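Side-chain contact in putative ABC transporter, ATP-binding protein ComA (Streptococcus mutans, PDB 3K8U), which is a putative ABC transporter whose crystallised part is a C39-family peptidase domain with a papain-like fold: residues V86-G91 with H96-Y101. Sequence-based numbering, arbitrary orientation.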
ATOM      1  N   VAL A  86      -0.485  -0.155   3.622  1.00 10.47           N
ATOM      2  CA  VAL A  86      -0.329   0.518   4.913  1.00 10.23           C
ATOM      3  C   VAL A  86       0.038   1.982   4.725  1.00 11.67           C
ATOM      4  O   VAL A  86       0.683   2.353   3.740  1.00 11.26           O
ATOM      5  CB  VAL A  86       0.745  -0.149   5.826  1.00 10.26           C
ATOM      6  CG1 VAL A  86       0.278  -1.529   6.268  1.00  8.60           C
ATOM      7  CG2 VAL A  86       2.095  -0.234   5.114  1.00 12.01           C
ATOM      8  N   HIS A  87      -0.386   2.809   5.676  1.00 10.22           N
ATOM      9  CA  HIS A  87      -0.104   4.239   5.652  1.00 12.18           C
ATOM     10  C   HIS A  87       1.121   4.481   6.529  1.00 11.42           C
ATOM     11  O   HIS A  87       1.138   4.110   7.710  1.00 10.65           O
ATOM     12  CB  HIS A  87      -1.313   5.014   6.197  1.00 12.92           C
ATOM     13  CG  HIS A  87      -1.173   6.505   6.126  1.00 16.66           C
ATOM     14  ND1 HIS A  87      -1.900   7.357   6.931  1.00 16.86           N
ATOM     15  CD2 HIS A  87      -0.393   7.296   5.351  1.00 17.76           C
ATOM     16  CE1 HIS A  87      -1.573   8.607   6.654  1.00 17.77           C
ATOM     17  NE2 HIS A  87      -0.661   8.597   5.700  1.00 17.95           N
ATOM     18  N   VAL A  88       2.158   5.074   5.944  1.00 12.27           N
ATOM     19  CA  VAL A  88       3.390   5.349   6.683  1.00 13.20           C
ATOM     20  C   VAL A  88       3.781   6.811   6.563  1.00 15.97           C
ATOM     21  O   VAL A  88       3.640   7.411   5.494  1.00 17.50           O
ATOM     22  CB  VAL A  88       4.570   4.472   6.191  1.00 13.87           C
ATOM     23  CG1 VAL A  88       4.304   3.006   6.501  1.00 13.74           C
ATOM     24  CG2 VAL A  88       4.786   4.662   4.683  1.00 16.63           C
ATOM     25  N   ILE A  89       4.232   7.392   7.671  1.00 14.86           N
ATOM     26  CA  ILE A  89       4.653   8.790   7.679  1.00 19.66           C
ATOM     27  C   ILE A  89       6.163   8.819   7.447  1.00 22.46           C
ATOM     28  O   ILE A  89       6.925   8.220   8.200  1.00 22.32           O
ATOM     29  CB  ILE A  89       4.345   9.480   9.037  1.00 20.08           C
ATOM     30  CG1 ILE A  89       2.878   9.279   9.421  1.00 17.67           C
ATOM     31  CG2 ILE A  89       4.684  10.971   8.963  1.00 20.69           C
ATOM     32  CD1 ILE A  89       1.875   9.932   8.480  1.00 17.82           C
ATOM     33  N   LYS A  90       6.586   9.473   6.373  1.00 27.72           N
ATOM     34  CA  LYS A  90       8.009   9.565   6.065  1.00 31.85           C
ATOM     35  C   LYS A  90       8.399  11.027   5.962  1.00 34.29           C
ATOM     36  O   LYS A  90       8.130  11.684   4.954  1.00 34.76           O
ATOM     37  CB  LYS A  90       8.327   8.827   4.763  1.00 32.60           C
ATOM     38  CG  LYS A  90       8.035   7.338   4.818  1.00 33.12           C
ATOM     39  CD  LYS A  90       8.568   6.620   3.594  1.00 35.50           C
ATOM     40  CE  LYS A  90      10.083   6.694   3.519  1.00 36.22           C
ATOM     41  NZ  LYS A  90      10.742   6.069   4.696  1.00 38.94           N
ATOM     42  N   GLY A  91       9.038  11.533   7.013  1.00 36.75           N
ATOM     43  CA  GLY A  91       9.429  12.930   7.037  1.00 38.31           C
ATOM     44  C   GLY A  91       8.163  13.762   7.026  1.00 39.50           C
ATOM     45  O   GLY A  91       7.239  13.493   7.796  1.00 40.02           O
ATOM     46  N   HIS A  96       1.998   8.918   2.313  1.00 18.16           N
ATOM     47  CA  HIS A  96       2.825   7.900   1.683  1.00 16.18           C
ATOM     48  C   HIS A  96       2.304   6.537   2.127  1.00 14.61           C
ATOM     49  O   HIS A  96       1.804   6.393   3.244  1.00 13.59           O
ATOM     50  CB  HIS A  96       4.297   8.059   2.076  1.00 16.12           C
ATOM     51  CG  HIS A  96       5.239   7.389   1.126  1.00 18.69           C
ATOM     52  ND1 HIS A  96       5.616   7.962  -0.071  1.00 18.84           N
ATOM     53  CD2 HIS A  96       5.846   6.180   1.172  1.00 16.83           C
ATOM     54  CE1 HIS A  96       6.412   7.133  -0.722  1.00 18.22           C
ATOM     55  NE2 HIS A  96       6.567   6.045   0.010  1.00 18.37           N
ATOM     56  N   TYR A  97       2.402   5.544   1.246  1.00 13.60           N
ATOM     57  CA  TYR A  97       1.924   4.200   1.555  1.00 12.26           C
ATOM     58  C   TYR A  97       2.907   3.159   1.052  1.00 13.48           C
ATOM     59  O   TYR A  97       3.689   3.426   0.142  1.00 13.50           O
ATOM     60  CB  TYR A  97       0.577   3.927   0.862  1.00 13.15           C
ATOM     61  CG  TYR A  97      -0.534   4.889   1.217  1.00 16.35           C
ATOM     62  CD1 TYR A  97      -1.452   4.584   2.218  1.00 17.94           C
ATOM     63  CD2 TYR A  97      -0.657   6.114   0.557  1.00 19.13           C
ATOM     64  CE1 TYR A  97      -2.465   5.479   2.561  1.00 20.87           C
ATOM     65  CE2 TYR A  97      -1.661   7.011   0.890  1.00 18.78           C
ATOM     66  CZ  TYR A  97      -2.558   6.690   1.891  1.00 21.88           C
ATOM     67  OH  TYR A  97      -3.544   7.587   2.229  1.00 26.15           O
ATOM     68  N   TYR A  98       2.844   1.970   1.643  1.00 11.66           N
ATOM     69  CA  TYR A  98       3.673   0.840   1.226  1.00 11.16           C
ATOM     70  C   TYR A  98       2.732  -0.319   0.971  1.00 12.49           C
ATOM     71  O   TYR A  98       1.588  -0.333   1.439  1.00 11.64           O
ATOM     72  CB  TYR A  98       4.578   0.321   2.350  1.00 11.98           C
ATOM     73  CG  TYR A  98       5.713   1.183   2.836  1.00 11.18           C
ATOM     74  CD1 TYR A  98       6.250   2.203   2.056  1.00 11.87           C
ATOM     75  CD2 TYR A  98       6.279   0.939   4.089  1.00 11.26           C
ATOM     76  CE1 TYR A  98       7.329   2.961   2.514  1.00 11.55           C
ATOM     77  CE2 TYR A  98       7.350   1.686   4.556  1.00 11.94           C
ATOM     78  CZ  TYR A  98       7.872   2.691   3.769  1.00 14.58           C
ATOM     79  OH  TYR A  98       8.938   3.416   4.244  1.00 15.15           O
ATOM     80  N   VAL A  99       3.232  -1.295   0.228  1.00 13.26           N
ATOM     81  CA  VAL A  99       2.506  -2.531   0.016  1.00 13.15           C
ATOM     82  C   VAL A  99       3.280  -3.468   0.950  1.00 14.18           C
ATOM     83  O   VAL A  99       4.499  -3.332   1.084  1.00 12.25           O
ATOM     84  CB  VAL A  99       2.648  -3.060  -1.426  1.00 13.89           C
ATOM     85  CG1 VAL A  99       1.999  -4.432  -1.536  1.00 14.18           C
ATOM     86  CG2 VAL A  99       2.003  -2.092  -2.416  1.00 12.06           C
ATOM     87  N   VAL A 100       2.581  -4.330   1.685  1.00 12.15           N
ATOM     88  CA  VAL A 100       3.270  -5.273   2.557  1.00 12.86           C
ATOM     89  C   VAL A 100       3.070  -6.653   1.938  1.00 12.90           C
ATOM     90  O   VAL A 100       1.939  -7.103   1.760  1.00 12.86           O
ATOM     91  CB  VAL A 100       2.746  -5.235   4.017  1.00 13.37           C
ATOM     92  CG1 VAL A 100       3.512  -6.244   4.869  1.00 15.12           C
ATOM     93  CG2 VAL A 100       2.933  -3.845   4.597  1.00 13.58           C
ATOM     94  N   TYR A 101       4.178  -7.296   1.581  1.00 14.91           N
ATOM     95  CA  TYR A 101       4.152  -8.605   0.928  1.00 16.39           C
ATOM     96  C   TYR A 101       4.321  -9.797   1.853  1.00 18.62           C
ATOM     97  O   TYR A 101       3.877 -10.899   1.533  1.00 19.04           O
ATOM     98  CB  TYR A 101       5.239  -8.669  -0.140  1.00 18.28           C
ATOM     99  CG  TYR A 101       5.110  -7.617  -1.208  1.00 19.14           C
ATOM    100  CD1 TYR A 101       4.142  -7.722  -2.206  1.00 19.18           C
ATOM    101  CD2 TYR A 101       5.959  -6.514  -1.220  1.00 20.55           C
ATOM    102  CE1 TYR A 101       4.025  -6.747  -3.192  1.00 19.20           C
ATOM    103  CE2 TYR A 101       5.851  -5.540  -2.194  1.00 20.80           C
ATOM    104  CZ  TYR A 101       4.886  -5.658  -3.174  1.00 19.06           C
ATOM    105  OH  TYR A 101       4.778  -4.671  -4.122  1.00 22.97           O
TER
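V88 sits over the ring of Y98 at the tightly packed centre of this strand pairing. Its CG2 lies 3.6 Å from the ring centroid and only 7° off the ring normal, a clear CH-pi contact. This methyl takes the position between the backbone N and carbonyl carbon of V88. CG1 of V88 meets the same ring nearer its rim, 3.7 Å from CD2 of Y98. V86 continues the apolar face. Its CG2 is 3.8 Å from CB of Y98 and also packs on V100, whose side chain crosses it at about a right angle. F127 of helix 124-130 covers V86, V88 and Y98.

Backbone bonds hold this part in register. V86 and Y98 form an antiparallel hydrogen-bonded pair, with V86 N to Y98 O and Y98 N to V86 O both 3.0 Å. The amide of V88 binds H96 O.

The opposite face carries H87 and Y97. Their rings form an offset stack, centroids 5.0 Å apart and planes at 27°. CG of H87 is anti to its backbone N (chi1 -176°), which brings CD2 over one face of the tyrosine ring, toward its rim. H87 is partly exposed, and its NE2 bonds L94 O.

Toward the hairpin turn the contact is more open to solvent. K90, also partly exposed, bends at its end so that NZ makes a weak bond of 3.2 Å to OH of Y98. E130 is the stronger partner of both groups, by a salt bridge to K90 and a hydrogen bond to Y98.

H96 presents its ring edge to V88 CG2, while its NE2 bonds D112 and its side chain touches C17 and Q11. This beta hairpin, carrying a histidine beside a helix-borne cysteine, is consistent with the papain-like active-site arrangement of C39 peptidases.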